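Local structure of N-acetylglucosamine 2-epimerase (Xylella fastidiosa, 3GT5) at residues L51-R56 with Y113-V118; D108-C112 with Y156-A162. The protein belongs to the N-acylglucosamine 2-epimerase family and is probably a sugar isomerase that interconverts epimers at carbon 2. All coordinates share one frame; numbering follows the deposited sequence.

Contact 1: residues L51-R56 with Y113-V118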
ATOM      1  N   LEU A  51      11.823   3.825   6.325  1.00 18.58           N
ATOM      2  CA  LEU A  51      11.890   2.602   5.522  1.00 18.17           C
ATOM      3  C   LEU A  51      10.740   2.501   4.535  1.00 17.23           C
ATOM      4  O   LEU A  51      10.960   2.045   3.427  1.00 18.75           O
ATOM      5  CB  LEU A  51      11.912   1.357   6.425  1.00 17.06           C
ATOM      6  CG  LEU A  51      12.046   0.011   5.751  1.00 19.41           C
ATOM      7  CD1 LEU A  51      13.382  -0.131   4.998  1.00 18.18           C
ATOM      8  CD2 LEU A  51      11.868  -1.081   6.836  1.00 18.02           C
ATOM      9  N   VAL A  52       9.527   2.894   4.921  1.00 16.60           N
ATOM     10  CA  VAL A  52       8.351   2.771   4.031  1.00 15.98           C
ATOM     11  C   VAL A  52       8.542   3.682   2.779  1.00 16.11           C
ATOM     12  O   VAL A  52       8.191   3.261   1.682  1.00 17.65           O
ATOM     13  CB  VAL A  52       6.976   3.013   4.805  1.00 15.98           C
ATOM     14  CG1 VAL A  52       5.744   3.040   3.825  1.00 15.56           C
ATOM     15  CG2 VAL A  52       6.751   1.886   5.874  1.00 14.52           C
ATOM     16  N   SER A  53       9.064   4.891   2.932  1.00 16.84           N
ATOM     17  CA  SER A  53       9.393   5.715   1.732  1.00 16.94           C
ATOM     18  C   SER A  53      10.545   5.151   0.885  1.00 17.78           C
ATOM     19  O   SER A  53      10.464   5.103  -0.377  1.00 17.00           O
ATOM     20  CB  SER A  53       9.618   7.186   2.093  1.00 18.34           C
ATOM     21  OG  SER A  53       8.375   7.807   2.318  1.00 20.77           O
ATOM     22  N   SER A  54      11.623   4.733   1.543  1.00 17.35           N
ATOM     23  CA  SER A  54      12.786   4.174   0.830  1.00 17.32           C
ATOM     24  C   SER A  54      12.364   3.012  -0.086  1.00 17.42           C
ATOM     25  O   SER A  54      12.815   2.902  -1.234  1.00 17.93           O
ATOM     26  CB  SER A  54      13.879   3.671   1.805  1.00 16.89           C
ATOM     27  OG  SER A  54      14.499   4.740   2.496  1.00 18.36           O
ATOM     28  N   THR A  55      11.515   2.139   0.413  1.00 17.33           N
ATOM     29  CA  THR A  55      11.022   1.005  -0.386  1.00 16.47           C
ATOM     30  C   THR A  55       9.957   1.406  -1.424  1.00 17.69           C
ATOM     31  O   THR A  55       9.980   0.924  -2.569  1.00 16.62           O
ATOM     32  CB  THR A  55      10.520  -0.098   0.546  1.00 17.07           C
ATOM     33  OG1 THR A  55       9.534   0.435   1.447  1.00 16.21           O
ATOM     34  CG2 THR A  55      11.675  -0.729   1.329  1.00 16.31           C
ATOM     35  N   ARG A  56       9.008   2.258  -1.037  1.00 16.59           N
ATOM     36  CA  ARG A  56       7.941   2.649  -1.959  1.00 16.87           C
ATOM     37  C   ARG A  56       8.496   3.390  -3.168  1.00 16.67           C
ATOM     38  O   ARG A  56       7.979   3.247  -4.268  1.00 16.36           O
ATOM     39  CB  ARG A  56       6.867   3.484  -1.247  1.00 17.30           C
ATOM     40  CG  ARG A  56       5.895   2.600  -0.445  1.00 16.28           C
ATOM     41  CD  ARG A  56       4.878   3.434   0.290  1.00 17.55           C
ATOM     42  NE  ARG A  56       3.989   2.597   1.098  1.00 15.99           N
ATOM     43  CZ  ARG A  56       2.937   3.072   1.775  1.00 19.24           C
ATOM     44  NH1 ARG A  56       2.602   4.349   1.669  1.00 19.99           N
ATOM     45  NH2 ARG A  56       2.174   2.247   2.494  1.00 22.63           N
ATOM     46  N   TYR A 113       5.480  -4.775   8.849  1.00 17.45           N
ATOM     47  CA  TYR A 113       5.014  -3.842   7.825  1.00 18.03           C
ATOM     48  C   TYR A 113       6.182  -3.410   6.924  1.00 17.74           C
ATOM     49  O   TYR A 113       6.059  -3.377   5.689  1.00 17.96           O
ATOM     50  CB  TYR A 113       4.356  -2.651   8.533  1.00 18.93           C
ATOM     51  CG  TYR A 113       3.626  -1.690   7.631  1.00 17.55           C
ATOM     52  CD1 TYR A 113       2.224  -1.658   7.577  1.00 22.67           C
ATOM     53  CD2 TYR A 113       4.357  -0.794   6.811  1.00 18.20           C
ATOM     54  CE1 TYR A 113       1.573  -0.780   6.761  1.00 20.06           C
ATOM     55  CE2 TYR A 113       3.712   0.065   6.001  1.00 18.58           C
ATOM     56  CZ  TYR A 113       2.326   0.077   5.969  1.00 18.98           C
ATOM     57  OH  TYR A 113       1.650   0.955   5.156  1.00 23.68           O
ATOM     58  N   GLY A 114       7.313  -3.110   7.556  1.00 17.86           N
ATOM     59  CA  GLY A 114       8.590  -2.809   6.886  1.00 18.15           C
ATOM     60  C   GLY A 114       9.081  -3.895   5.969  1.00 18.65           C
ATOM     61  O   GLY A 114       9.374  -3.652   4.789  1.00 19.46           O
ATOM     62  N   LEU A 115       9.115  -5.124   6.465  1.00 18.51           N
ATOM     63  CA  LEU A 115       9.527  -6.250   5.643  1.00 18.55           C
ATOM     64  C   LEU A 115       8.613  -6.539   4.433  1.00 18.16           C
ATOM     65  O   LEU A 115       9.093  -7.057   3.426  1.00 18.50           O
ATOM     66  CB  LEU A 115       9.682  -7.507   6.507  1.00 19.39           C
ATOM     67  CG  LEU A 115      10.809  -7.327   7.524  1.00 20.74           C
ATOM     68  CD1 LEU A 115      10.718  -8.457   8.531  1.00 23.00           C
ATOM     69  CD2 LEU A 115      12.130  -7.331   6.761  1.00 23.68           C
ATOM     70  N   ALA A 116       7.296  -6.270   4.536  1.00 16.46           N
ATOM     71  CA  ALA A 116       6.392  -6.404   3.387  1.00 15.97           C
ATOM     72  C   ALA A 116       6.899  -5.467   2.277  1.00 15.54           C
ATOM     73  O   ALA A 116       7.065  -5.890   1.109  1.00 16.34           O
ATOM     74  CB  ALA A 116       4.989  -6.053   3.771  1.00 14.33           C
ATOM     75  N   PHE A 117       7.177  -4.229   2.663  1.00 15.84           N
ATOM     76  CA  PHE A 117       7.697  -3.226   1.723  1.00 15.66           C
ATOM     77  C   PHE A 117       9.077  -3.529   1.175  1.00 15.77           C
ATOM     78  O   PHE A 117       9.324  -3.362  -0.003  1.00 16.49           O
ATOM     79  CB  PHE A 117       7.444  -1.799   2.184  1.00 15.73           C
ATOM     80  CG  PHE A 117       6.038  -1.389   1.941  1.00 16.70           C
ATOM     81  CD1 PHE A 117       5.621  -0.990   0.655  1.00 16.31           C
ATOM     82  CD2 PHE A 117       5.032  -1.560   2.913  1.00 15.78           C
ATOM     83  CE1 PHE A 117       4.309  -0.722   0.384  1.00 18.30           C
ATOM     84  CE2 PHE A 117       3.688  -1.270   2.612  1.00 15.99           C
ATOM     85  CZ  PHE A 117       3.326  -0.864   1.353  1.00 18.11           C
ATOM     86  N   VAL A 118       9.940  -4.085   1.995  1.00 15.31           N
ATOM     87  CA  VAL A 118      11.223  -4.586   1.510  1.00 15.75           C
ATOM     88  C   VAL A 118      11.041  -5.705   0.484  1.00 16.41           C
ATOM     89  O   VAL A 118      11.677  -5.665  -0.597  1.00 17.54           O
ATOM     90  CB  VAL A 118      12.078  -5.031   2.709  1.00 15.36           C
ATOM     91  CG1 VAL A 118      13.313  -5.876   2.229  1.00 15.05           C
ATOM     92  CG2 VAL A 118      12.558  -3.785   3.582  1.00 17.30           C
TER
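L51-R56 and Y113-V118 are helical turns whose axes run nearly parallel, 13° apart, and come within 9.0 Å, with V52 opposite G114 and T55 opposite F117. At G114 the absence of a side chain makes room for L51, whose CD2 reaches the glycine CA at 3.7 Å, while its CD1 meets V118 CG2. That V118 methyl also touches T55 CG2. T55 turns its hydroxyl back along its own helix, with chi1 at 55° setting OG1 between the backbone N and the carbonyl carbon; OG1 lies 2.9 Å from L51 O, with V52 O a competing acceptor, and presses against F117 CB. No hydrogen bond joins the two segments. Instead R56, extended from CG to NE, passes over one face of the F117 ring, giving an off-centre cation-pi contact with CZ 4.5 Å from the ring centroid. The planes are 61° apart, and NE comes closest, 3.4 Å from F117 CE1. R56 NH2 comes 3.0 Å from Y113 OH, but at too poor an angle for a hydrogen bond; NH1 bonds weakly to G373 O. V52 CG2 meets the edge of the Y113 ring at CE2, 3.5 Å away. H177 packs on both Y113 and F117, and Y377 meets F117 edge-to-face. Near-parallel packing of this kind is expected of neighbouring inner helices in the (alpha/alpha)6 barrel of this epimerase family; here the interface is buried.

Contact 2: residues D108-C112 with Y156-A162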
ATOM      1  N   ASP A 108      15.241   1.284  15.450  1.00 24.09           N
ATOM      2  CA  ASP A 108      15.677  -0.006  14.924  1.00 24.27           C
ATOM      3  C   ASP A 108      14.640  -1.109  15.152  1.00 23.27           C
ATOM      4  O   ASP A 108      14.963  -2.278  14.991  1.00 23.68           O
ATOM      5  CB  ASP A 108      17.021  -0.427  15.561  1.00 25.83           C
ATOM      6  CG  ASP A 108      16.915  -0.681  17.071  1.00 29.49           C
ATOM      7  OD1 ASP A 108      15.809  -0.562  17.660  1.00 33.27           O
ATOM      8  OD2 ASP A 108      17.950  -1.031  17.673  1.00 33.78           O
ATOM      9  N   THR A 109      13.422  -0.726  15.511  1.00 21.53           N
ATOM     10  CA  THR A 109      12.306  -1.680  15.666  1.00 20.67           C
ATOM     11  C   THR A 109      12.080  -2.431  14.381  1.00 20.57           C
ATOM     12  O   THR A 109      12.047  -1.826  13.304  1.00 20.59           O
ATOM     13  CB  THR A 109      11.017  -0.989  16.050  1.00 21.30           C
ATOM     14  OG1 THR A 109      11.223  -0.237  17.244  1.00 22.64           O
ATOM     15  CG2 THR A 109       9.882  -2.026  16.277  1.00 21.59           C
ATOM     16  N   ASN A 110      11.937  -3.753  14.506  1.00 20.24           N
ATOM     17  CA  ASN A 110      11.697  -4.648  13.371  1.00 20.36           C
ATOM     18  C   ASN A 110      10.212  -4.842  13.092  1.00 20.05           C
ATOM     19  O   ASN A 110       9.537  -5.579  13.763  1.00 21.79           O
ATOM     20  CB  ASN A 110      12.400  -5.998  13.607  1.00 20.71           C
ATOM     21  CG  ASN A 110      13.904  -5.901  13.429  1.00 22.24           C
ATOM     22  OD1 ASN A 110      14.369  -5.449  12.398  1.00 21.83           O
ATOM     23  ND2 ASN A 110      14.679  -6.360  14.432  1.00 21.41           N
ATOM     24  N   HIS A 111       9.707  -4.092  12.124  1.00 19.47           N
ATOM     25  CA  HIS A 111       8.296  -4.088  11.788  1.00 19.79           C
ATOM     26  C   HIS A 111       8.019  -5.001  10.632  1.00 18.86           C
ATOM     27  O   HIS A 111       8.613  -4.868   9.592  1.00 19.24           O
ATOM     28  CB  HIS A 111       7.871  -2.666  11.421  1.00 19.42           C
ATOM     29  CG  HIS A 111       7.631  -1.805  12.607  1.00 20.94           C
ATOM     30  ND1 HIS A 111       6.520  -1.935  13.413  1.00 24.24           N
ATOM     31  CD2 HIS A 111       8.364  -0.794  13.128  1.00 23.39           C
ATOM     32  CE1 HIS A 111       6.571  -1.029  14.373  1.00 26.23           C
ATOM     33  NE2 HIS A 111       7.682  -0.322  14.223  1.00 23.08           N
ATOM     34  N   CYS A 112       7.090  -5.924  10.801  1.00 18.05           N
ATOM     35  CA  CYS A 112       6.636  -6.760   9.690  1.00 17.97           C
ATOM     36  C   CYS A 112       6.139  -5.893   8.528  1.00 18.15           C
ATOM     37  O   CYS A 112       6.327  -6.254   7.366  1.00 18.46           O
ATOM     38  CB  CYS A 112       5.513  -7.665  10.160  1.00 18.86           C
ATOM     39  SG  CYS A 112       5.221  -8.942   8.915  1.00 23.41           S
ATOM     40  N   TYR A 156       1.507 -13.548   9.999  1.00 14.06           N
ATOM     41  CA  TYR A 156       2.729 -13.012  10.533  1.00 14.95           C
ATOM     42  C   TYR A 156       2.435 -12.175  11.774  1.00 16.03           C
ATOM     43  O   TYR A 156       1.428 -11.426  11.827  1.00 15.84           O
ATOM     44  CB  TYR A 156       3.460 -12.131   9.491  1.00 13.57           C
ATOM     45  CG  TYR A 156       3.968 -12.923   8.300  1.00 14.78           C
ATOM     46  CD1 TYR A 156       5.189 -13.601   8.341  1.00 16.40           C
ATOM     47  CD2 TYR A 156       3.217 -13.019   7.140  1.00 15.34           C
ATOM     48  CE1 TYR A 156       5.616 -14.358   7.253  1.00 15.77           C
ATOM     49  CE2 TYR A 156       3.661 -13.747   6.059  1.00 15.37           C
ATOM     50  CZ  TYR A 156       4.846 -14.390   6.114  1.00 15.59           C
ATOM     51  OH  TYR A 156       5.232 -15.095   5.005  1.00 20.10           O
ATOM     52  N   LYS A 157       3.342 -12.288  12.734  1.00 17.49           N
ATOM     53  CA  LYS A 157       3.404 -11.384  13.888  0.50 18.49           C
ATOM     54  C   LYS A 157       3.852 -10.009  13.441  1.00 18.41           C
ATOM     55  O   LYS A 157       4.450  -9.861  12.376  1.00 19.50           O
ATOM     56  CB  LYS A 157       4.369 -11.952  14.928  0.50 18.48           C
ATOM     57  CG  LYS A 157       3.956 -13.360  15.364  0.50 18.44           C
ATOM     58  CD  LYS A 157       4.762 -13.882  16.548  0.50 19.99           C
ATOM     59  CE  LYS A 157       6.232 -13.975  16.233  0.50 20.38           C
ATOM     60  NZ  LYS A 157       6.883 -15.000  17.095  0.50 18.34           N
ATOM     61  N   ASP A 158       3.606  -8.994  14.256  1.00 19.24           N
ATOM     62  CA  ASP A 158       3.807  -7.620  13.761  1.00 19.93           C
ATOM     63  C   ASP A 158       5.137  -6.947  14.052  1.00 20.66           C
ATOM     64  O   ASP A 158       5.699  -6.275  13.197  1.00 21.27           O
ATOM     65  CB  ASP A 158       2.707  -6.738  14.290  1.00 20.39           C
ATOM     66  CG  ASP A 158       2.159  -5.827  13.230  1.00 25.13           C
ATOM     67  OD1 ASP A 158       2.530  -4.625  13.262  1.00 26.14           O
ATOM     68  OD2 ASP A 158       1.355  -6.315  12.384  1.00 26.88           O
ATOM     69  N   GLU A 159       5.616  -7.026  15.290  1.00 20.56           N
ATOM     70  CA  GLU A 159       6.620  -6.075  15.727  1.00 20.22           C
ATOM     71  C   GLU A 159       7.556  -6.715  16.765  1.00 19.61           C
ATOM     72  O   GLU A 159       7.072  -7.266  17.724  1.00 18.90           O
ATOM     73  CB  GLU A 159       5.961  -4.842  16.353  1.00 21.38           C
ATOM     74  CG  GLU A 159       6.970  -3.773  16.825  1.00 25.22           C
ATOM     75  CD  GLU A 159       6.368  -2.730  17.740  1.00 27.97           C
ATOM     76  OE1 GLU A 159       5.178  -2.376  17.540  1.00 30.41           O
ATOM     77  OE2 GLU A 159       7.116  -2.236  18.632  1.00 30.04           O
ATOM     78  N   ALA A 160       8.865  -6.606  16.544  1.00 19.65           N
ATOM     79  CA  ALA A 160       9.885  -7.137  17.439  1.00 19.86           C
ATOM     80  C   ALA A 160      10.987  -6.088  17.620  1.00 21.43           C
ATOM     81  O   ALA A 160      11.236  -5.225  16.749  1.00 20.06           O
ATOM     82  CB  ALA A 160      10.426  -8.482  16.907  1.00 19.83           C
ATOM     83  N   ASP A 161      11.629  -6.134  18.777  1.00 22.15           N
ATOM     84  CA  ASP A 161      12.780  -5.332  18.999  1.00 22.87           C
ATOM     85  C   ASP A 161      13.986  -5.826  18.209  1.00 23.41           C
ATOM     86  O   ASP A 161      13.910  -6.802  17.490  1.00 21.43           O
ATOM     87  CB  ASP A 161      13.065  -5.197  20.518  1.00 23.38           C
ATOM     88  CG  ASP A 161      13.648  -6.470  21.178  1.00 26.04           C
ATOM     89  OD1 ASP A 161      14.047  -7.462  20.528  1.00 25.52           O
ATOM     90  OD2 ASP A 161      13.721  -6.445  22.442  1.00 29.28           O
ATOM     91  N   ALA A 162      15.119  -5.156  18.371  1.00 24.86           N
ATOM     92  CA  ALA A 162      16.346  -5.521  17.622  1.00 26.30           C
ATOM     93  C   ALA A 162      16.961  -6.909  17.971  1.00 26.63           C
ATOM     94  O   ALA A 162      17.698  -7.473  17.172  1.00 26.58           O
ATOM     95  CB  ALA A 162      17.386  -4.392  17.742  1.00 27.01           C
TER
HETATM   96  O   HOH W   1      14.882  -2.497  19.225  1.00 35.78           O
HETATM   97  O   HOH W   2       8.216   0.439  18.384  1.00 43.95           O
HETATM   98  O   HOH W   3      17.588  -6.569  14.558  1.00 34.16           O
HETATM   99  O   HOH W   4       4.586  -3.943  11.529  1.00 24.75           O
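N110 grips the opposite strand with backbone and side chain alike: its N and O form a reciprocal pair of hydrogen bonds with A160, while ND2 reaches past to D161 O at 3.2 Å. This last bond meets the carbonyl from above its plane, whereas N110 N approaches A160 O almost head-on, at 2.8 Å. On the other face H111 and E159, a non-hydrogen-bonded pair, lie side by side, with H111 CE1 3.7 Å from E159 CG. T109 OG1, bonded to D107, sits beside the backbone N (chi1 -56°), which leaves the CG2 methyl anti to that N, over one face of the H111 ring toward its rim and 3.4 Å from E159 CG. R241 forms salt bridges with both D158 and E159. C112, the first residue of the helix, donates from its N a nearly straight bond of 2.8 Å to D158 O. C112 SG rests 3.7 Å from Y156 CB and lies obliquely to that ring, whose hydroxyl bonds R197. K157 O is buried without a polar partner. An antiparallel strand pair leading directly into a helix whose N-cap position is H111 fits the strand-to-helix connections that link helices of the (alpha/alpha)6 barrel in this family.

Overall arrangement
From the N terminus the chain enters contact 1 at 51-56, just after strand 48-50, then passes through helix 71-88 and the hairpin of strands 99-101 and 104-111. The end of strand 104-111, within 108-112, supplies the first half of contact 2, and C112 already begins helix 112-127, where 113-118 closes contact 1 across 56 intervening residues. Helix 133-147 follows, and strand 155-160 brings the chain back so that 156-162 closes contact 2. The two loops therefore cross, and their segments adjoin where C112 of contact 2 is followed by Y113 of contact 1. Together they illustrate how one strand-helix unit can tie a buried helix pair to a five-stranded antiparallel sheet.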